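Local coordinates for protein uncharacterized HTH-type transcriptional regulator YydK (PDB 3BWG) that probably binds DNA as a GntR-family transcription factor, pairing a helix-turn-helix domain with a UTRA domain, at residues E15-I18 and E19-L23; N153-I156 and V157-I161; T45-K48 and S49-L53. All blocks are in the same frame, centred on the assembly; numbering follows the deposited sequence.

Interaction 1 of 3, residues E15-I18 and E19-L23; sequences ETYI and EEHQL
Tyr17 and His21, one helical turn apart, lay their rings over each other in an offset stack, centroids 4.1 Å apart and planes inclined by 28°. The overlap is partial: His21 ND1 rides above one face of the tyrosine toward its rim, whereas Tyr17 CZ sits over the middle of the imidazole. The tilt brings one side of the pair closer, with Tyr17 CE2 3.2 Å from His21 CE1. Tyr17 swings its ring along the helix toward the C-terminal end because CG stands anti to the backbone N (chi1 176°). His21 ND1 also donates to Tyr17 O at 3.0 Å, in the carbonyl plane and on a lone pair, while His21 N binds the same oxygen from a tilted direction; two bonds from one residue grip a single carbonyl and restrict the rotation of the ring. Leu23 approaches the tyrosine obliquely, its CD1 3.9 Å from Tyr17 CE1, and the same methyl lies looser against Ile18 CG1. Ile18 and Leu23 also both pack on Val69 of strand 66-69 and on Leu29, so this flank faces the body of the winged-helix domain. On another flank, the Thr16 and Glu20 side chains lie alongside, Thr16 CG2 against the Glu20 carboxylate, while Thr16 OG1 bonds back to Thr12 O. The chain then leaves the helix: Gln22 takes a positive phi (48°), its N bonds to Glu19 O, and Leu23 N reaches back to Ile18 O at 2.9 Å. These two bonds and the positive phi form a Schellman motif, closing helix 6-20 in a GntR-type DNA-binding domain.

Interaction 2 of 3, residues N153-I156 and V157-I161; sequences NNEI and VSHSI
A chi1 of 36° turns the Ser158 hydroxyl back onto helix 154-157, where OG donates to Asn154 O at 2.8 Å. The other end of this short helix carries a classical N-cap: Asn153 folds its side chain over the first turn, and OD1 meets Ile156 N at 3.1 Å in an almost straight bond of 172°. Asn153 O meanwhile accepts from Val157 N, so the residue supplies both its side-chain and its main-chain oxygen to the first turn. Ser158 N donates to Asn154 O as well, which therefore holds two donors from one residue: the amide N lies nearly in line with the C=O, although its N-H is bent away, and the hydroxyl is tilted from the carbonyl plane. His159 divides its donors: ND1 bonds to Glu155 O at 2.8 Å, and its backbone N to Ile156 O. Glu155 O sits at the edge of the imidazole, somewhat tilted from the ring plane. The Glu155 side chain passes across the ring, with imidazole and carboxylate planes 67° apart. Its OE2 stays 5.0 Å from His159 ND1, a separation at which the carboxylate might still favour a protonated imidazole.

The segment belongs to the UTRA domain, where it links helix 154-157 to helix 161-167 against the large antiparallel sheet. Val157 packs on Val99 and Leu102 of strand 95-105 and on Val126 of strand 123-132. Arg128, from the latter strand, binds the carbonyls of both Val157 and His159 through NH1, tying the turn to the sheet. Ser160 then opens the following helix as its N-cap, OG bonding weakly to His163 N. At the start of that helix, Ile161 CG1 lies loosely, 4.4 Å, from Ile156 CG2.

Interaction 3 of 3, residues T45-K48 and S49-L53; sequences TITK and SLELL
Ile46 and Leu50 meet one turn apart, the branch methyl Ile46 CG2 lying 3.8 Å from Leu50 CD1. That methyl stands anti to the isoleucine N, on the carbonyl side of its own residue, which carries it forward along the helix to the leucine. The backbone is bonded in the same i to i+4 step, Leu50 N to Ile46 O at 2.9 Å. One residue further along, and so rotated round the helix, Thr47 and Glu51 lie side by side and point the same way, Thr47 CG2 4.0 Å from Glu51 OE1. Glu51 is bent at chi2 (-82°), folding its carboxylate back beside Thr47 O. Since both groups there are acceptors, the approach is not a hydrogen bond; the carbonyl accepts one from Glu51 N at 3.1 Å, and Thr47 OG1 pairs with Lys43 O in the preceding turn.

Ser49 lies on a buried flank. Its N bonds to Thr45 O, and its OG is 3.2 Å from that same oxygen, but the hydroxyl also pairs with Tyr7 O of helix 6-20, and where its single proton goes is not settled.

Farther out, Ile46 packs among Leu32, Leu35, Met36 and Phe39 of helix 32-39, the partner helix of the predicted helix-turn-helix; Leu50 rests on Ile59 and Gln61 of strand 59-62; Leu52 and Leu53 touch Ala11 and Ile14 of helix 6-20. Aliphatic groups and Ser49 thus meet neighbouring elements, while Lys48, partly over Tyr7, and Glu51 are exposed. Helix 43-55 is the second helix of the motif, which in this family probably enters the DNA groove, so this chemistry implies a helix packed on its domain with polar side chains left at the surface.

Interactions 1 and 3 belong to the same GntR-type domain, on helices 6-20 and 43-55, and they touch directly where Glu15 CD lies 4.0 Å from Leu53 CD1; their centres are about 17 Å apart. Interaction 2 stands apart in the UTRA domain, its centre about 33 Å from that of interaction 1 and 35 Å from that of interaction 3. Chemistry follows place in the fold. The mainly surface contact at 15-23 ends a helix in a Schellman turn beside an aromatic stack, the partly buried 45-53 relies on aliphatic packing within a continuous helix, and the partly buried 153-161 depends on polar side chains capping short helices.

Interaction 1 of 3, residues E15-I18 and E19-L23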
loop_
_atom_site.group_PDB
_atom_site.type_symbol
_atom_site.label_atom_id
_atom_site.label_comp_id
_atom_site.label_asym_id
_atom_site.label_seq_id
_atom_site.Cartn_x
_atom_site.Cartn_y
_atom_site.Cartn_z
ATOM N N GLU B 15 22.015 2.700 -3.850
ATOM C CA GLU B 15 21.312 2.692 -2.557
ATOM C C GLU B 15 22.193 3.102 -1.384
ATOM O O GLU B 15 21.797 3.955 -0.615
ATOM C CB GLU B 15 20.737 1.315 -2.274
ATOM C CG GLU B 15 19.325 1.133 -2.796
ATOM C CD GLU B 15 18.958 -0.321 -3.015
ATOM O OE1 GLU B 15 19.872 -1.177 -3.140
ATOM O OE2 GLU B 15 17.738 -0.606 -3.074
ATOM N N THR B 16 23.378 2.479 -1.258
ATOM C CA THR B 16 24.396 2.839 -0.246
ATOM C C THR B 16 24.794 4.315 -0.292
ATOM O O THR B 16 24.908 4.976 0.756
ATOM C CB THR B 16 25.704 1.989 -0.410
ATOM O OG1 THR B 16 25.402 0.604 -0.233
ATOM C CG2 THR B 16 26.802 2.415 0.600
ATOM N N TYR B 17 25.041 4.810 -1.501
ATOM C CA TYR B 17 25.298 6.224 -1.714
ATOM C C TYR B 17 24.160 7.119 -1.158
ATOM O O TYR B 17 24.424 8.167 -0.559
ATOM C CB TYR B 17 25.535 6.489 -3.203
ATOM C CG TYR B 17 25.713 7.955 -3.523
ATOM C CD1 TYR B 17 24.591 8.787 -3.739
ATOM C CD2 TYR B 17 27.002 8.531 -3.571
ATOM C CE1 TYR B 17 24.742 10.147 -4.023
ATOM C CE2 TYR B 17 27.169 9.888 -3.864
ATOM C CZ TYR B 17 26.033 10.693 -4.084
ATOM O OH TYR B 17 26.181 12.027 -4.362
ATOM N N ILE B 18 22.907 6.693 -1.380
ATOM C CA ILE B 18 21.698 7.395 -0.915
ATOM C C ILE B 18 21.658 7.477 0.631
ATOM O O ILE B 18 21.493 8.572 1.209
ATOM C CB ILE B 18 20.405 6.719 -1.509
ATOM C CG1 ILE B 18 20.158 7.162 -2.958
ATOM C CG2 ILE B 18 19.171 7.012 -0.662
ATOM C CD1 ILE B 18 19.085 6.319 -3.721
ATOM N N GLU B 19 21.816 6.310 1.271
ATOM C CA GLU B 19 21.955 6.164 2.729
ATOM C C GLU B 19 23.066 7.049 3.287
ATOM O O GLU B 19 22.837 7.854 4.194
ATOM C CB GLU B 19 22.274 4.706 3.093
ATOM C CG GLU B 19 21.090 3.813 3.451
ATOM C CD GLU B 19 19.805 4.103 2.670
ATOM O OE1 GLU B 19 18.772 4.287 3.357
ATOM O OE2 GLU B 19 19.804 4.138 1.396
ATOM N N GLU B 20 24.259 6.912 2.717
ATOM C CA GLU B 20 25.444 7.560 3.284
ATOM C C GLU B 20 25.363 9.061 3.190
ATOM O O GLU B 20 25.742 9.762 4.121
ATOM C CB GLU B 20 26.717 7.083 2.604
ATOM C CG GLU B 20 27.091 5.681 2.974
ATOM C CD GLU B 20 28.401 5.277 2.347
ATOM O OE1 GLU B 20 29.250 4.752 3.103
ATOM O OE2 GLU B 20 28.585 5.497 1.116
ATOM N N HIS B 21 24.863 9.557 2.065
ATOM C CA HIS B 21 24.684 10.991 1.923
ATOM C C HIS B 21 23.396 11.469 2.574
ATOM O O HIS B 21 23.080 12.660 2.502
ATOM C CB HIS B 21 24.822 11.414 0.466
ATOM C CG HIS B 21 26.226 11.292 -0.042
ATOM N ND1 HIS B 21 26.791 10.077 -0.375
ATOM C CD2 HIS B 21 27.189 12.223 -0.234
ATOM C CE1 HIS B 21 28.038 10.273 -0.771
ATOM N NE2 HIS B 21 28.304 11.566 -0.693
ATOM N N GLN B 22 22.693 10.542 3.242
ATOM C CA GLN B 22 21.409 10.802 3.907
ATOM C C GLN B 22 20.420 11.547 3.005
ATOM O O GLN B 22 19.759 12.476 3.456
ATOM C CB GLN B 22 21.602 11.604 5.202
ATOM C CG GLN B 22 22.336 10.898 6.324
ATOM C CD GLN B 22 22.470 11.788 7.548
ATOM O OE1 GLN B 22 21.500 11.967 8.311
ATOM N NE2 GLN B 22 23.652 12.361 7.745
ATOM N N LEU B 23 20.352 11.168 1.736
ATOM C CA LEU B 23 19.440 11.822 0.793
ATOM C C LEU B 23 17.964 11.546 1.128
ATOM O O LEU B 23 17.597 10.431 1.492
ATOM C CB LEU B 23 19.750 11.417 -0.656
ATOM C CG LEU B 23 21.146 11.752 -1.207
ATOM C CD1 LEU B 23 21.250 11.329 -2.665
ATOM C CD2 LEU B 23 21.480 13.247 -1.036
HETATM O O HOH W 1 18.737 8.472 3.149
#

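Interaction 2 of 3, residues N153-I156 and V157-I161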
loop_
_atom_site.group_PDB
_atom_site.type_symbol
_atom_site.label_atom_id
_atom_site.label_comp_id
_atom_site.label_asym_id
_atom_site.label_seq_id
_atom_site.Cartn_x
_atom_site.Cartn_y
_atom_site.Cartn_z
ATOM N N ASN B 153 8.505 -26.221 10.939
ATOM C CA ASN B 153 8.859 -26.589 12.325
ATOM C C ASN B 153 8.989 -25.381 13.222
ATOM O O ASN B 153 8.895 -24.259 12.761
ATOM C CB ASN B 153 10.099 -27.488 12.425
ATOM C CG ASN B 153 11.352 -26.827 11.907
ATOM O OD1 ASN B 153 11.424 -25.615 11.772
ATOM N ND2 ASN B 153 12.345 -27.635 11.595
ATOM N N ASN B 154 9.198 -25.621 14.509
ATOM C CA ASN B 154 9.310 -24.526 15.440
ATOM C C ASN B 154 10.328 -23.470 15.021
ATOM O O ASN B 154 10.053 -22.281 15.115
ATOM C CB ASN B 154 9.579 -25.036 16.849
ATOM C CG ASN B 154 8.711 -24.328 17.873
ATOM O OD1 ASN B 154 9.213 -23.527 18.664
ATOM N ND2 ASN B 154 7.372 -24.573 17.821
ATOM N N GLU B 155 11.492 -23.909 14.547
ATOM C CA GLU B 155 12.556 -22.981 14.159
ATOM C C GLU B 155 12.156 -22.013 13.024
ATOM O O GLU B 155 12.369 -20.803 13.118
ATOM C CB GLU B 155 13.845 -23.730 13.823
ATOM C CG GLU B 155 14.935 -22.826 13.264
ATOM C CD GLU B 155 16.291 -23.486 13.147
ATOM O OE1 GLU B 155 16.453 -24.671 13.515
ATOM O OE2 GLU B 155 17.221 -22.796 12.703
ATOM N N ILE B 156 11.573 -22.552 11.957
ATOM C CA ILE B 156 11.137 -21.728 10.829
ATOM C C ILE B 156 10.133 -20.655 11.297
ATOM O O ILE B 156 10.270 -19.477 10.981
ATOM C CB ILE B 156 10.517 -22.614 9.711
ATOM C CG1 ILE B 156 11.594 -23.499 9.066
ATOM C CG2 ILE B 156 9.821 -21.767 8.678
ATOM C CD1 ILE B 156 11.043 -24.766 8.387
ATOM N N VAL B 157 9.128 -21.100 12.047
ATOM C CA VAL B 157 7.997 -20.293 12.514
ATOM C C VAL B 157 8.359 -19.282 13.646
ATOM O O VAL B 157 7.643 -18.323 13.877
ATOM C CB VAL B 157 6.878 -21.258 12.929
ATOM C CG1 VAL B 157 5.983 -20.636 13.867
ATOM C CG2 VAL B 157 6.113 -21.803 11.663
ATOM N N SER B 158 9.481 -19.469 14.328
ATOM C CA SER B 158 9.985 -18.389 15.177
ATOM C C SER B 158 10.876 -17.400 14.434
ATOM O O SER B 158 11.281 -16.401 14.999
ATOM C CB SER B 158 10.651 -18.883 16.446
ATOM O OG SER B 158 11.341 -20.040 16.219
ATOM N N HIS B 159 11.150 -17.658 13.158
ATOM C CA HIS B 159 11.878 -16.687 12.345
ATOM C C HIS B 159 11.050 -16.148 11.167
ATOM O O HIS B 159 9.884 -15.801 11.347
ATOM C CB HIS B 159 13.235 -17.268 11.958
ATOM C CG HIS B 159 14.083 -17.573 13.149
ATOM N ND1 HIS B 159 14.236 -18.849 13.653
ATOM C CD2 HIS B 159 14.776 -16.753 13.983
ATOM C CE1 HIS B 159 15.013 -18.806 14.723
ATOM N NE2 HIS B 159 15.346 -17.546 14.949
ATOM N N SER B 160 11.635 -16.094 9.975
ATOM C CA SER B 160 10.919 -15.682 8.766
ATOM C C SER B 160 10.396 -16.879 7.987
ATOM O O SER B 160 11.149 -17.621 7.330
ATOM C CB SER B 160 11.794 -14.807 7.869
ATOM O OG SER B 160 10.992 -14.275 6.829
ATOM N N ILE B 161 9.089 -17.070 8.047
ATOM C CA ILE B 161 8.466 -18.173 7.318
ATOM C C ILE B 161 8.661 -17.991 5.780
ATOM O O ILE B 161 8.969 -18.939 5.085
ATOM C CB ILE B 161 6.936 -18.312 7.733
ATOM C CG1 ILE B 161 6.836 -18.598 9.245
ATOM C CG2 ILE B 161 6.198 -19.393 6.885
ATOM C CD1 ILE B 161 5.439 -18.645 9.807
#

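Interaction 3 of 3, residues T45-K48 and S49-L53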
loop_
_atom_site.group_PDB
_atom_site.type_symbol
_atom_site.label_atom_id
_atom_site.label_comp_id
_atom_site.label_asym_id
_atom_site.label_seq_id
_atom_site.Cartn_x
_atom_site.Cartn_y
_atom_site.Cartn_z
ATOM N N THR B 45 24.341 -0.232 -19.072
ATOM C CA THR B 45 24.476 -0.860 -17.765
ATOM C C THR B 45 23.852 0.049 -16.719
ATOM O O THR B 45 23.070 -0.407 -15.876
ATOM C CB THR B 45 25.966 -1.206 -17.459
ATOM O OG1 THR B 45 26.413 -2.187 -18.395
ATOM C CG2 THR B 45 26.129 -1.785 -16.043
ATOM N N ILE B 46 24.134 1.348 -16.794
ATOM C CA ILE B 46 23.511 2.292 -15.863
ATOM C C ILE B 46 21.983 2.355 -16.032
ATOM O O ILE B 46 21.250 2.384 -15.054
ATOM C CB ILE B 46 24.143 3.722 -15.914
ATOM C CG1 ILE B 46 25.591 3.709 -15.393
ATOM C CG2 ILE B 46 23.327 4.706 -15.085
ATOM C CD1 ILE B 46 25.751 3.310 -13.875
ATOM N N THR B 47 21.518 2.351 -17.278
ATOM C CA THR B 47 20.081 2.405 -17.579
ATOM C C THR B 47 19.308 1.232 -16.928
ATOM O O THR B 47 18.200 1.425 -16.411
ATOM C CB THR B 47 19.871 2.502 -19.101
ATOM O OG1 THR B 47 20.415 3.750 -19.556
ATOM C CG2 THR B 47 18.428 2.433 -19.462
ATOM N N LYS B 48 19.916 0.044 -16.927
ATOM C CA LYS B 48 19.358 -1.155 -16.282
ATOM C C LYS B 48 19.367 -1.086 -14.749
ATOM O O LYS B 48 18.461 -1.593 -14.085
ATOM C CB LYS B 48 20.117 -2.408 -16.758
ATOM C CG LYS B 48 19.910 -2.745 -18.230
ATOM C CD LYS B 48 20.347 -4.185 -18.542
ATOM C CE LYS B 48 20.652 -4.394 -20.029
ATOM N NZ LYS B 48 20.771 -5.849 -20.350
ATOM N N SER B 49 20.401 -0.472 -14.185
ATOM C CA SER B 49 20.464 -0.227 -12.746
ATOM C C SER B 49 19.359 0.750 -12.334
ATOM O O SER B 49 18.673 0.565 -11.323
ATOM C CB SER B 49 21.833 0.317 -12.360
ATOM O OG SER B 49 22.834 -0.623 -12.680
ATOM N N LEU B 50 19.150 1.763 -13.163
ATOM C CA LEU B 50 18.119 2.726 -12.878
ATOM C C LEU B 50 16.730 2.096 -12.939
ATOM O O LEU B 50 15.900 2.448 -12.102
ATOM C CB LEU B 50 18.268 3.981 -13.753
ATOM C CG LEU B 50 19.598 4.741 -13.549
ATOM C CD1 LEU B 50 19.741 5.854 -14.565
ATOM C CD2 LEU B 50 19.745 5.280 -12.134
ATOM N N GLU B 51 16.471 1.152 -13.870
ATOM C CA GLU B 51 15.116 0.509 -13.908
ATOM C C GLU B 51 14.850 -0.291 -12.647
ATOM O O GLU B 51 13.788 -0.144 -12.027
ATOM C CB GLU B 51 14.875 -0.419 -15.096
ATOM C CG GLU B 51 15.725 -0.193 -16.325
ATOM C CD GLU B 51 15.214 0.925 -17.231
ATOM O OE1 GLU B 51 14.990 0.641 -18.452
ATOM O OE2 GLU B 51 15.067 2.074 -16.722
ATOM N N LEU B 52 15.807 -1.140 -12.277
ATOM C CA LEU B 52 15.706 -1.913 -11.047
ATOM C C LEU B 52 15.301 -1.052 -9.849
ATOM O O LEU B 52 14.328 -1.365 -9.170
ATOM C CB LEU B 52 17.018 -2.644 -10.752
ATOM C CG LEU B 52 17.088 -3.607 -9.556
ATOM C CD1 LEU B 52 15.922 -4.606 -9.575
ATOM C CD2 LEU B 52 18.433 -4.334 -9.575
ATOM N N LEU B 53 16.070 0.011 -9.599
ATOM C CA LEU B 53 15.830 0.957 -8.507
ATOM C C LEU B 53 14.440 1.589 -8.528
ATOM O O LEU B 53 13.817 1.800 -7.470
ATOM C CB LEU B 53 16.861 2.073 -8.591
ATOM C CG LEU B 53 18.053 2.144 -7.645
ATOM C CD1 LEU B 53 18.218 0.922 -6.733
ATOM C CD2 LEU B 53 19.270 2.430 -8.469
#